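Local coordinates for protein delta toxin (Clostridium perfringens, PDB 2YGT) that acts as a secreted haemolysin of the leukocidin/haemolysin type, probably assembling into beta-barrel pores in the membranes of target cells, at residues A[32-37]-A[286-291]; A[155-160]-A[217-222]; A[78-83]-A[254-259]; A[110-115]-A[136-141]. One frame throughout, in Å; residues are numbered along the deposited sequence.

Contact 1 of 4, residues A[32-37]-A[286-291]. With ZN (zinc ion), chain B.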
loop_
_atom_site.group_PDB
_atom_site.type_symbol
_atom_site.label_atom_id
_atom_site.label_comp_id
_atom_site.label_asym_id
_atom_site.label_seq_id
_atom_site.Cartn_x
_atom_site.Cartn_y
_atom_site.Cartn_z
ATOM N N TYR A 32 -22.871 4.279 -2.767
ATOM C CA TYR A 32 -23.035 3.489 -1.552
ATOM C C TYR A 32 -21.680 3.066 -1.005
ATOM O O TYR A 32 -20.853 2.519 -1.734
ATOM C CB TYR A 32 -23.899 2.254 -1.828
ATOM C CG TYR A 32 -25.268 2.582 -2.375
ATOM C CD1 TYR A 32 -26.341 2.814 -1.524
ATOM C CD2 TYR A 32 -25.486 2.668 -3.744
ATOM C CE1 TYR A 32 -27.599 3.118 -2.022
ATOM C CE2 TYR A 32 -26.737 2.971 -4.253
ATOM C CZ TYR A 32 -27.791 3.196 -3.388
ATOM O OH TYR A 32 -29.034 3.500 -3.894
ATOM N N SER A 33 -21.460 3.324 0.280
ATOM C CA SER A 33 -20.198 2.982 0.929
ATOM C C SER A 33 -20.268 1.685 1.736
ATOM O O SER A 33 -21.280 1.385 2.370
ATOM C CB SER A 33 -19.731 4.131 1.826
ATOM O OG SER A 33 -19.346 5.254 1.048
ATOM N N SER A 34 -19.182 0.921 1.707
ATOM C CA SER A 34 -19.085 -0.292 2.507
ATOM C C SER A 34 -17.655 -0.468 3.009
ATOM O O SER A 34 -16.697 -0.322 2.248
ATOM C CB SER A 34 -19.531 -1.509 1.691
ATOM O OG SER A 34 -19.627 -2.661 2.502
ATOM N N THR A 35 -17.514 -0.768 4.296
ATOM C CA THR A 35 -16.199 -0.934 4.903
ATOM C C THR A 35 -16.065 -2.257 5.647
ATOM O O THR A 35 -16.927 -2.628 6.444
ATOM C CB THR A 35 -15.874 0.206 5.890
ATOM O OG1 THR A 35 -15.767 1.441 5.178
ATOM C CG2 THR A 35 -14.559 -0.065 6.595
ATOM N N ASP A 36 -14.973 -2.965 5.386
ATOM C CA ASP A 36 -14.671 -4.181 6.123
ATOM C C ASP A 36 -13.210 -4.217 6.555
ATOM O O ASP A 36 -12.338 -3.690 5.868
ATOM C CB ASP A 36 -15.020 -5.418 5.296
ATOM C CG ASP A 36 -15.289 -6.619 6.160
ATOM O OD1 ASP A 36 -15.436 -6.424 7.386
ATOM O OD2 ASP A 36 -15.356 -7.746 5.625
ATOM N N SER A 37 -12.955 -4.838 7.704
ATOM C CA SER A 37 -11.602 -4.940 8.236
ATOM C C SER A 37 -11.236 -6.384 8.552
ATOM O O SER A 37 -12.067 -7.156 9.031
ATOM C CB SER A 37 -11.446 -4.078 9.492
ATOM O OG SER A 37 -11.311 -2.707 9.164
ATOM N N HIS A 286 -24.622 -3.671 -2.330
ATOM C CA HIS A 286 -23.550 -2.703 -2.100
ATOM C C HIS A 286 -22.737 -3.027 -0.848
ATOM O O HIS A 286 -22.556 -2.175 0.021
ATOM C CB HIS A 286 -24.109 -1.282 -1.980
ATOM C CG HIS A 286 -25.041 -0.900 -3.087
ATOM N ND1 HIS A 286 -26.348 -0.526 -2.860
ATOM C CD2 HIS A 286 -24.859 -0.835 -4.426
ATOM C CE1 HIS A 286 -26.930 -0.243 -4.011
ATOM N NE2 HIS A 286 -26.047 -0.422 -4.977
ATOM N N THR A 287 -22.251 -4.259 -0.753
ATOM C CA THR A 287 -21.479 -4.662 0.413
ATOM C C THR A 287 -20.162 -5.305 0.013
ATOM O O THR A 287 -20.038 -5.886 -1.065
ATOM C CB THR A 287 -22.255 -5.656 1.312
ATOM O OG1 THR A 287 -22.456 -6.889 0.608
ATOM C CG2 THR A 287 -23.604 -5.076 1.735
ATOM N N ILE A 288 -19.179 -5.184 0.894
ATOM C CA ILE A 288 -17.920 -5.890 0.736
ATOM C C ILE A 288 -17.663 -6.677 2.017
ATOM O O ILE A 288 -17.648 -6.115 3.111
ATOM C CB ILE A 288 -16.747 -4.926 0.400
ATOM C CG1 ILE A 288 -15.524 -5.718 -0.062
ATOM C CG2 ILE A 288 -16.411 -4.032 1.587
ATOM C CD1 ILE A 288 -14.461 -4.878 -0.742
ATOM N N ARG A 289 -17.504 -7.990 1.876
ATOM C CA ARG A 289 -17.363 -8.875 3.027
ATOM C C ARG A 289 -16.214 -9.860 2.843
ATOM O O ARG A 289 -16.051 -10.440 1.770
ATOM C CB ARG A 289 -18.657 -9.670 3.253
ATOM C CG ARG A 289 -19.879 -8.849 3.623
ATOM C CD ARG A 289 -21.086 -9.762 3.797
ATOM N NE ARG A 289 -22.296 -9.044 4.187
ATOM C CZ ARG A 289 -22.586 -8.696 5.438
ATOM N NH1 ARG A 289 -21.747 -8.990 6.426
ATOM N NH2 ARG A 289 -23.714 -8.048 5.704
ATOM N N GLN A 290 -15.424 -10.058 3.892
ATOM C CA GLN A 290 -14.398 -11.093 3.877
ATOM C C GLN A 290 -15.045 -12.476 3.829
ATOM O O GLN A 290 -16.028 -12.730 4.527
ATOM C CB GLN A 290 -13.495 -10.975 5.103
ATOM C CG GLN A 290 -12.408 -12.029 5.157
ATOM C CD GLN A 290 -11.549 -11.917 6.396
ATOM O OE1 GLN A 290 -11.899 -11.222 7.346
ATOM N NE2 GLN A 290 -10.414 -12.608 6.393
ATOM N N ILE A 291 -14.507 -13.363 2.999
ATOM C CA ILE A 291 -15.053 -14.715 2.894
ATOM C C ILE A 291 -13.966 -15.771 3.049
ATOM O O ILE A 291 -12.801 -15.446 3.284
ATOM C CB ILE A 291 -15.807 -14.951 1.560
ATOM C CG1 ILE A 291 -14.899 -14.666 0.359
ATOM C CG2 ILE A 291 -17.075 -14.100 1.494
ATOM C CD1 ILE A 291 -15.539 -14.998 -0.977
HETATM ZN ZN ZN B . -25.795 -0.722 -7.232
HETATM O O HOH W 1 -23.710 -0.189 1.389
#

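Contact 2 of 4, residues A[155-160]-A[217-222]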
loop_
_atom_site.group_PDB
_atom_site.type_symbol
_atom_site.label_atom_id
_atom_site.label_comp_id
_atom_site.label_asym_id
_atom_site.label_seq_id
_atom_site.Cartn_x
_atom_site.Cartn_y
_atom_site.Cartn_z
ATOM N N VAL A 155 2.386 7.673 3.782
ATOM C CA VAL A 155 3.772 8.122 3.860
ATOM C C VAL A 155 4.747 6.961 3.694
ATOM O O VAL A 155 4.440 5.818 4.043
ATOM C CB VAL A 155 4.059 8.845 5.195
ATOM C CG1 VAL A 155 3.166 10.059 5.333
ATOM C CG2 VAL A 155 3.862 7.898 6.373
ATOM N N GLN A 156 5.925 7.264 3.158
ATOM C CA GLN A 156 6.930 6.243 2.897
ATOM C C GLN A 156 8.358 6.794 2.981
ATOM O O GLN A 156 9.137 6.643 2.036
ATOM C CB GLN A 156 6.699 5.639 1.514
ATOM C CG GLN A 156 6.631 6.677 0.408
ATOM C CD GLN A 156 6.745 6.068 -0.965
ATOM O OE1 GLN A 156 6.627 4.857 -1.125
ATOM N NE2 GLN A 156 6.980 6.906 -1.969
ATOM N N PRO A 157 8.713 7.428 4.114
ATOM C CA PRO A 157 10.058 7.994 4.274
ATOM C C PRO A 157 11.152 6.978 3.955
ATOM O O PRO A 157 11.152 5.880 4.512
ATOM C CB PRO A 157 10.100 8.381 5.764
ATOM C CG PRO A 157 8.935 7.653 6.389
ATOM C CD PRO A 157 7.897 7.668 5.315
ATOM N N ASP A 158 12.057 7.348 3.053
ATOM C CA ASP A 158 13.205 6.518 2.692
ATOM C C ASP A 158 12.852 5.323 1.812
ATOM O O ASP A 158 13.725 4.531 1.459
ATOM C CB ASP A 158 13.955 6.050 3.942
ATOM C CG ASP A 158 14.518 7.202 4.747
ATOM O OD1 ASP A 158 14.546 8.332 4.219
ATOM O OD2 ASP A 158 14.933 6.976 5.904
ATOM N N TYR A 159 11.576 5.197 1.462
ATOM C CA TYR A 159 11.115 4.120 0.591
ATOM C C TYR A 159 10.540 4.672 -0.708
ATOM O O TYR A 159 10.148 5.836 -0.783
ATOM C CB TYR A 159 10.039 3.282 1.290
ATOM C CG TYR A 159 10.554 2.362 2.374
ATOM C CD1 TYR A 159 11.076 2.872 3.560
ATOM C CD2 TYR A 159 10.501 0.978 2.220
ATOM C CE1 TYR A 159 11.541 2.028 4.555
ATOM C CE2 TYR A 159 10.962 0.130 3.210
ATOM C CZ TYR A 159 11.480 0.659 4.374
ATOM O OH TYR A 159 11.937 -0.191 5.359
ATOM N N ASN A 160 10.491 3.822 -1.729
ATOM C CA ASN A 160 9.805 4.147 -2.972
ATOM C C ASN A 160 8.709 3.129 -3.260
ATOM O O ASN A 160 8.794 1.975 -2.838
ATOM C CB ASN A 160 10.786 4.194 -4.145
ATOM C CG ASN A 160 11.702 5.404 -4.097
ATOM O OD1 ASN A 160 12.463 5.655 -5.031
ATOM N ND2 ASN A 160 11.632 6.162 -3.009
ATOM N N LEU A 217 15.369 6.825 11.805
ATOM C CA LEU A 217 14.970 5.750 10.906
ATOM C C LEU A 217 13.561 6.000 10.390
ATOM O O LEU A 217 12.736 6.590 11.085
ATOM C CB LEU A 217 15.017 4.398 11.625
ATOM C CG LEU A 217 16.373 3.719 11.844
ATOM C CD1 LEU A 217 16.262 2.647 12.915
ATOM C CD2 LEU A 217 16.897 3.126 10.546
ATOM N N SER A 218 13.287 5.556 9.168
ATOM C CA SER A 218 11.933 5.616 8.637
ATOM C C SER A 218 10.968 4.943 9.607
ATOM O O SER A 218 11.334 3.984 10.287
ATOM C CB SER A 218 11.860 4.918 7.281
ATOM O OG SER A 218 10.514 4.748 6.874
ATOM N N SER A 219 9.739 5.443 9.671
ATOM C CA SER A 219 8.718 4.814 10.500
ATOM C C SER A 219 8.336 3.443 9.939
ATOM O O SER A 219 7.756 2.610 10.640
ATOM C CB SER A 219 7.484 5.709 10.616
ATOM O OG SER A 219 7.037 6.128 9.343
ATOM N N LEU A 220 8.667 3.212 8.671
ATOM C CA LEU A 220 8.445 1.912 8.052
ATOM C C LEU A 220 9.352 0.847 8.667
ATOM O O LEU A 220 9.070 -0.348 8.571
ATOM C CB LEU A 220 8.660 1.990 6.538
ATOM C CG LEU A 220 7.431 2.369 5.708
ATOM C CD1 LEU A 220 6.852 3.710 6.151
ATOM C CD2 LEU A 220 7.765 2.383 4.224
ATOM N N ILE A 221 10.438 1.284 9.296
ATOM C CA ILE A 221 11.374 0.361 9.928
ATOM C C ILE A 221 11.111 0.210 11.425
ATOM O O ILE A 221 11.198 -0.892 11.968
ATOM C CB ILE A 221 12.841 0.789 9.697
ATOM C CG1 ILE A 221 13.238 0.566 8.238
ATOM C CG2 ILE A 221 13.775 0.024 10.619
ATOM C CD1 ILE A 221 14.631 1.054 7.896
ATOM N N THR A 222 10.782 1.312 12.090
ATOM C CA THR A 222 10.554 1.283 13.532
ATOM C C THR A 222 9.158 0.773 13.892
ATOM O O THR A 222 8.979 0.112 14.915
ATOM C CB THR A 222 10.766 2.672 14.178
ATOM O OG1 THR A 222 9.925 3.640 13.537
ATOM C CG2 THR A 222 12.227 3.109 14.062
HETATM O O HOH W 2 15.400 4.856 7.601
#

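Contact 3 of 4, residues A[78-83]-A[254-259]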
loop_
_atom_site.group_PDB
_atom_site.type_symbol
_atom_site.label_atom_id
_atom_site.label_comp_id
_atom_site.label_asym_id
_atom_site.label_seq_id
_atom_site.Cartn_x
_atom_site.Cartn_y
_atom_site.Cartn_z
ATOM N N PHE A 78 19.406 -7.719 17.982
ATOM C CA PHE A 78 20.008 -8.629 18.948
ATOM C C PHE A 78 21.499 -8.812 18.718
ATOM O O PHE A 78 22.004 -8.589 17.617
ATOM C CB PHE A 78 19.289 -9.982 18.946
ATOM C CG PHE A 78 19.333 -10.694 17.624
ATOM C CD1 PHE A 78 18.394 -10.421 16.644
ATOM C CD2 PHE A 78 20.308 -11.644 17.365
ATOM C CE1 PHE A 78 18.428 -11.076 15.424
ATOM C CE2 PHE A 78 20.349 -12.302 16.147
ATOM C CZ PHE A 78 19.407 -12.020 15.175
ATOM N N ALA A 79 22.201 -9.210 19.773
ATOM C CA ALA A 79 23.631 -9.456 19.688
ATOM C C ALA A 79 23.891 -10.914 19.347
ATOM O O ALA A 79 23.315 -11.817 19.952
ATOM C CB ALA A 79 24.317 -9.085 20.999
ATOM N N LEU A 80 24.749 -11.137 18.361
ATOM C CA LEU A 80 25.209 -12.476 18.051
ATOM C C LEU A 80 26.380 -12.740 18.989
ATOM O O LEU A 80 26.590 -13.861 19.458
ATOM C CB LEU A 80 25.649 -12.545 16.594
ATOM C CG LEU A 80 25.163 -13.749 15.793
ATOM C CD1 LEU A 80 23.803 -14.207 16.298
ATOM C CD2 LEU A 80 25.091 -13.377 14.320
ATOM N N SER A 81 27.129 -11.676 19.262
ATOM C CA SER A 81 28.182 -11.677 20.264
ATOM C C SER A 81 28.479 -10.227 20.624
ATOM O O SER A 81 27.787 -9.315 20.165
ATOM C CB SER A 81 29.445 -12.362 19.741
ATOM O OG SER A 81 30.209 -11.484 18.933
ATOM N N LYS A 82 29.505 -10.008 21.436
ATOM C CA LYS A 82 29.894 -8.653 21.810
ATOM C C LYS A 82 30.455 -7.896 20.609
ATOM O O LYS A 82 30.487 -6.665 20.602
ATOM C CB LYS A 82 30.927 -8.685 22.939
ATOM N N TYR A 83 30.888 -8.639 19.595
ATOM C CA TYR A 83 31.558 -8.050 18.440
ATOM C C TYR A 83 30.722 -8.137 17.168
ATOM O O TYR A 83 31.121 -7.626 16.123
ATOM C CB TYR A 83 32.919 -8.716 18.214
ATOM C CG TYR A 83 33.863 -8.565 19.386
ATOM C CD1 TYR A 83 33.811 -9.442 20.460
ATOM C CD2 TYR A 83 34.802 -7.543 19.421
ATOM C CE1 TYR A 83 34.668 -9.308 21.536
ATOM C CE2 TYR A 83 35.666 -7.399 20.494
ATOM C CZ TYR A 83 35.594 -8.286 21.549
ATOM O OH TYR A 83 36.446 -8.151 22.619
ATOM N N SER A 254 18.699 -9.037 7.151
ATOM C CA SER A 254 19.507 -8.950 8.358
ATOM C C SER A 254 20.720 -8.067 8.110
ATOM O O SER A 254 21.629 -8.442 7.369
ATOM C CB SER A 254 19.956 -10.342 8.812
ATOM O OG SER A 254 18.848 -11.144 9.193
ATOM N N TYR A 255 20.718 -6.886 8.718
ATOM C CA TYR A 255 21.856 -5.981 8.640
ATOM C C TYR A 255 22.820 -6.277 9.786
ATOM O O TYR A 255 22.510 -6.031 10.951
ATOM C CB TYR A 255 21.388 -4.524 8.687
ATOM C CG TYR A 255 22.516 -3.513 8.650
ATOM C CD1 TYR A 255 23.168 -3.214 7.460
ATOM C CD2 TYR A 255 22.929 -2.862 9.807
ATOM C CE1 TYR A 255 24.204 -2.296 7.425
ATOM C CE2 TYR A 255 23.958 -1.941 9.782
ATOM C CZ TYR A 255 24.592 -1.662 8.591
ATOM O OH TYR A 255 25.614 -0.746 8.565
ATOM N N HIS A 256 23.979 -6.829 9.444
ATOM C CA HIS A 256 24.987 -7.198 10.433
ATOM C C HIS A 256 26.047 -6.116 10.578
ATOM O O HIS A 256 26.538 -5.583 9.583
ATOM C CB HIS A 256 25.686 -8.496 10.021
ATOM C CG HIS A 256 24.817 -9.714 10.104
ATOM N ND1 HIS A 256 25.154 -10.817 10.857
ATOM C CD2 HIS A 256 23.628 -10.001 9.526
ATOM C CE1 HIS A 256 24.209 -11.733 10.741
ATOM N NE2 HIS A 256 23.270 -11.262 9.939
ATOM N N ILE A 257 26.397 -5.795 11.818
ATOM C CA ILE A 257 27.626 -5.054 12.083
ATOM C C ILE A 257 28.603 -5.944 12.846
ATOM O O ILE A 257 28.227 -6.616 13.808
ATOM C CB ILE A 257 27.381 -3.735 12.855
ATOM C CG1 ILE A 257 26.649 -4.003 14.173
ATOM C CG2 ILE A 257 26.612 -2.749 11.990
ATOM C CD1 ILE A 257 26.534 -2.782 15.060
ATOM N N ALA A 258 29.851 -5.963 12.395
ATOM C CA ALA A 258 30.880 -6.787 13.014
ATOM C C ALA A 258 32.129 -5.957 13.264
ATOM O O ALA A 258 32.585 -5.226 12.385
ATOM C CB ALA A 258 31.204 -7.984 12.133
ATOM N N TRP A 259 32.676 -6.072 14.468
ATOM C CA TRP A 259 33.831 -5.278 14.858
ATOM C C TRP A 259 35.148 -5.996 14.582
ATOM O O TRP A 259 35.392 -7.087 15.092
ATOM C CB TRP A 259 33.749 -4.904 16.340
ATOM C CG TRP A 259 34.915 -4.090 16.809
ATOM C CD1 TRP A 259 36.087 -4.559 17.323
ATOM C CD2 TRP A 259 35.024 -2.658 16.804
ATOM N NE1 TRP A 259 36.917 -3.512 17.640
ATOM C CE2 TRP A 259 36.289 -2.335 17.332
ATOM C CE3 TRP A 259 34.171 -1.622 16.408
ATOM C CZ2 TRP A 259 36.726 -1.018 17.474
ATOM C CZ3 TRP A 259 34.608 -0.311 16.549
ATOM C CH2 TRP A 259 35.875 -0.022 17.078
#

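Contact 4 of 4, residues A[110-115]-A[136-141]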
loop_
_atom_site.group_PDB
_atom_site.type_symbol
_atom_site.label_atom_id
_atom_site.label_comp_id
_atom_site.label_asym_id
_atom_site.label_seq_id
_atom_site.Cartn_x
_atom_site.Cartn_y
_atom_site.Cartn_z
ATOM N N ASP A 110 -8.616 0.795 -13.596
ATOM C CA ASP A 110 -7.595 1.768 -13.223
ATOM C C ASP A 110 -7.187 1.594 -11.766
ATOM O O ASP A 110 -7.919 1.000 -10.973
ATOM C CB ASP A 110 -8.074 3.199 -13.478
ATOM C CG ASP A 110 -6.981 4.083 -14.054
ATOM O OD1 ASP A 110 -5.810 3.928 -13.648
ATOM O OD2 ASP A 110 -7.289 4.929 -14.918
ATOM N N SER A 111 -6.010 2.105 -11.422
ATOM C CA SER A 111 -5.501 2.000 -10.060
ATOM C C SER A 111 -4.434 3.050 -9.767
ATOM O O SER A 111 -3.850 3.634 -10.680
ATOM C CB SER A 111 -4.943 0.597 -9.804
ATOM O OG SER A 111 -3.904 0.276 -10.710
ATOM N N VAL A 112 -4.186 3.284 -8.486
ATOM C CA VAL A 112 -3.153 4.213 -8.056
ATOM C C VAL A 112 -2.516 3.668 -6.785
ATOM O O VAL A 112 -3.178 2.966 -6.017
ATOM C CB VAL A 112 -3.740 5.607 -7.772
ATOM C CG1 VAL A 112 -4.026 6.345 -9.077
ATOM C CG2 VAL A 112 -4.998 5.488 -6.919
ATOM N N PRO A 113 -1.229 3.985 -6.549
ATOM C CA PRO A 113 -0.348 4.840 -7.358
ATOM C C PRO A 113 0.028 4.218 -8.703
ATOM O O PRO A 113 -0.015 2.997 -8.855
ATOM C CB PRO A 113 0.913 4.980 -6.490
ATOM C CG PRO A 113 0.522 4.507 -5.126
ATOM C CD PRO A 113 -0.558 3.503 -5.330
ATOM N N LYS A 114 0.392 5.063 -9.666
ATOM C CA LYS A 114 0.833 4.600 -10.977
ATOM C C LYS A 114 2.348 4.615 -11.048
ATOM O O LYS A 114 3.001 5.372 -10.332
ATOM C CB LYS A 114 0.299 5.505 -12.085
ATOM C CG LYS A 114 -1.204 5.623 -12.143
ATOM C CD LYS A 114 -1.604 6.613 -13.222
ATOM C CE LYS A 114 -3.098 6.832 -13.248
ATOM N NZ LYS A 114 -3.471 7.880 -14.230
ATOM N N ASN A 115 2.895 3.782 -11.927
ATOM C CA ASN A 115 4.329 3.751 -12.180
ATOM C C ASN A 115 5.150 3.780 -10.896
ATOM O O ASN A 115 5.048 2.875 -10.067
ATOM C CB ASN A 115 4.729 4.903 -13.107
ATOM C CG ASN A 115 4.021 4.839 -14.452
ATOM O OD1 ASN A 115 3.521 5.847 -14.954
ATOM N ND2 ASN A 115 3.967 3.646 -15.037
ATOM N N THR A 136 -7.532 9.268 -12.928
ATOM C CA THR A 136 -6.653 8.951 -11.810
ATOM C C THR A 136 -5.427 9.852 -11.813
ATOM O O THR A 136 -4.765 10.019 -12.836
ATOM C CB THR A 136 -6.213 7.479 -11.821
ATOM O OG1 THR A 136 -5.888 7.083 -13.158
ATOM C CG2 THR A 136 -7.327 6.586 -11.297
ATOM N N SER A 137 -5.133 10.432 -10.657
ATOM C CA SER A 137 -4.015 11.350 -10.529
ATOM C C SER A 137 -3.070 10.903 -9.425
ATOM O O SER A 137 -3.508 10.434 -8.376
ATOM C CB SER A 137 -4.527 12.760 -10.232
ATOM O OG SER A 137 -3.458 13.631 -9.908
ATOM N N ASN A 138 -1.771 11.040 -9.670
ATOM C CA ASN A 138 -0.786 10.865 -8.611
ATOM C C ASN A 138 -0.607 12.182 -7.860
ATOM O O ASN A 138 0.343 12.359 -7.097
ATOM C CB ASN A 138 0.544 10.354 -9.168
ATOM C CG ASN A 138 0.552 8.842 -9.370
ATOM O OD1 ASN A 138 -0.417 8.151 -9.041
ATOM N ND2 ASN A 138 1.650 8.325 -9.907
ATOM N N LYS A 139 -1.540 13.101 -8.097
ATOM C CA LYS A 139 -1.604 14.363 -7.370
ATOM C C LYS A 139 -2.846 14.372 -6.480
ATOM O O LYS A 139 -3.622 13.417 -6.480
ATOM C CB LYS A 139 -1.617 15.549 -8.337
ATOM N N ALA A 140 -3.041 15.461 -5.743
ATOM C CA ALA A 140 -3.954 15.455 -4.601
ATOM C C ALA A 140 -5.414 15.858 -4.847
ATOM O O ALA A 140 -6.311 15.277 -4.240
ATOM C CB ALA A 140 -3.367 16.274 -3.456
ATOM N N SER A 141 -5.655 16.849 -5.704
ATOM C CA SER A 141 -7.003 17.408 -5.860
ATOM C C SER A 141 -7.397 18.069 -4.520
ATOM O O SER A 141 -6.498 18.414 -3.751
ATOM C CB SER A 141 -7.982 16.318 -6.315
ATOM O OG SER A 141 -8.411 15.510 -5.234
#

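Contact 1 of 4, residues A[32-37]-A[286-291]
Tyr-32 and His-286 lie ring over ring in an offset stack, placed where the two sheets of a beta-sandwich face each other. The centroid of the Tyr-32 ring is 3.7 Å from that of His-286, and the planes are turned only 5° apart. Tyr-32 CD2 sits above the middle of the imidazole, while His-286 CE1 reaches the tyrosine face nearer its rim. Each ring is swung to its own backbone N side (chi1 -58° for Tyr-32, -50° for His-286), which lets the two lie against each other. His-286 NE2 binds a zinc ion at 2.3 Å, and Asp-54, on the strand next to 27-39, supplies a second ligand. The stack thus holds the imidazole flat while its nitrogen points to the metal.

Farther along, segments 32-37 and 287-291 run nearly parallel (11°), yet no direct backbone hydrogen bond joins them. Side chains of the first take the place of carbonyls: Ser-34 OG accepts from Ile-288 N at 3.0 Å, and Asp-36 OD2 from Gln-290 N at 2.9 Å. A water donates to Ser-33 O and to His-286 O, at 2.7 Å from the latter. Behind these bonds, His-286 and Thr-287 form a G1 beta bulge opposite Asp-282, just where strand 287-291 begins. The second carboxylate oxygen, Asp-36 OD1, takes a weak bond from Ser-37 N at 3.0 Å.

Contact 2 of 4, residues A[155-160]-A[217-222]
Over one face of the Tyr-159 ring sits a methyl of Leu-220: CD2 is 3.5 Å from the ring centroid and 18° off the normal, a CH-pi contact displaced toward the CG side. At the ring's edge, in its plane, lies Pro-157 O, and Ile-221 CG1 comes near the phenolic end, 3.2 Å from Tyr-159 OH. That hydroxyl is hydrogen-bonded to Pro-90 O, and Phe-177 makes an edge-to-face ring pair with the same tyrosine. The other methyl of Leu-220, CD1, turns to the proline, 4.2 Å from Pro-157 CD.

The polar half centres on Ser-218. With OG anti to the backbone N (chi1 169°), its hydroxyl donates to Pro-157 O at 2.7 Å and accepts from Leu-220 N at 3.0 Å, so one oxygen serves both segments. A water bridges the flank, donating to Asp-158 OD2 at 2.8 Å and accepting from Ser-218 N at 2.7 Å. Residues Gln-156 to Tyr-159 form a type II beta turn, closed by Tyr-159 N bonding Gln-156 O. The geometry is that of a serine N-cap, here starting the short helix 219-222 while tying it to a turn between two strands.

Contact 3 of 4, residues A[78-83]-A[254-259]
A single backbone oxygen carries most of the polar contact here: Tyr-83 O accepts from Trp-259 N and is also approached by the CA-H of Ala-258. The hydrogen bond measures 2.8 Å between Trp-259 N and Tyr-83 O, with an angle of 162° at the hydrogen, and the donor lies in the carbonyl plane. Ala-258 CA stands 3.2 Å from the same Tyr-83 O, a C-H...O contact that adds a second, softer grip.

Beside this bond the two aromatic side chains meet only at their near ends. Tyr-83 CD2 is 3.9 Å from Trp-259 CD1, and the indole carbon lies in the plane of the tyrosine ring, at its edge. Trp-259 has CG anti to the backbone N (chi1 180°), which carries the rest of the indole away from the 78-83 segment; Trp-263 meets it edge-to-face.

Topologically, the residues leading up to Tyr-83 connect strands 76-79 and 84-99 in an antiparallel hairpin. The Tyr-83 to Trp-259 bond continues the pairing of strand 84-99 with 241-259, two residues beyond the backbone bonds of Ile-257 with Gly-85. An ST turn shapes the connection: Ser-81 OG accepts from Tyr-83 N at 3.0 Å, while Ser-81 O is bonded by Ser-207.

At the other end of the contact, Leu-80 CD2 reaches His-256 CE1 obliquely at 4.0 Å, a loose van der Waals touch. The imidazole also has neighbours outside the two segments: Tyr-268 packs edge-to-face with it, and a weak hydrogen bond links His-256 ND1 and Arg-84 NE.

Contact 4 of 4, residues A[110-115]-A[136-141]
Lys-114 NZ donates to Thr-136 O at 2.9 Å, the shortest sound bond across this contact. The ammonium stands above the carbonyl plane, 46° out of it. It gets there because the lysine chain is extended beyond CG and runs across to the strand end. NZ also comes close to the hydroxyl of Thr-136, which in turn lies near the Asp-110 carboxylate, but the position of that OG1 is doubtful and these bonds are weak at best.

Asn-138 grips the backbone of Lys-114 with both ends of its amide. Its OD1 accepts from Lys-114 N at 3.3 Å, in the carbonyl plane and on a lone pair, and its ND2 returns a bond to Lys-114 O at 3.3 Å. Beside them Val-112 CG1 packs 3.7 Å from Thr-136 CB. Asp-110 OD1 is steadied by Ser-111 N at 2.9 Å; Asp-110 and Asp-166 belong to a second zinc site seen in a structure of this protein, though no zinc is bound to this chain there in the model.

Strand 134-137 edges a three-stranded antiparallel sheet, consistent with the folded pre-stem of leukocidin-type monomers. The sound bonds across the contact all run to the backbone and ammonium of Lys-114, so this strand end is held to segment 110-115 mainly through one residue.

In the fold
Contact 1 closes the longest loop of the four, from strand 27-39 to the last strand, and the other three are nested within it. Contact 3 encloses contacts 2 and 4, which follow in series, contact 4 first. None touches another: contacts 2 and 4 come nearest, about 7 Å between closest atoms, whereas the centres of contacts 1 and 3 lie about 46 Å apart on opposite sides of the chain's centre. Contacts 1, 2 and 3 all reach the eight-stranded sheet; contact 1, through strand 27-39, also reaches the seven-stranded sheet, whose strand 107-112 contact 4 joins to the small three-stranded one. The spread is consistent with a sandwich body, a folded stem and a distant rim-like end.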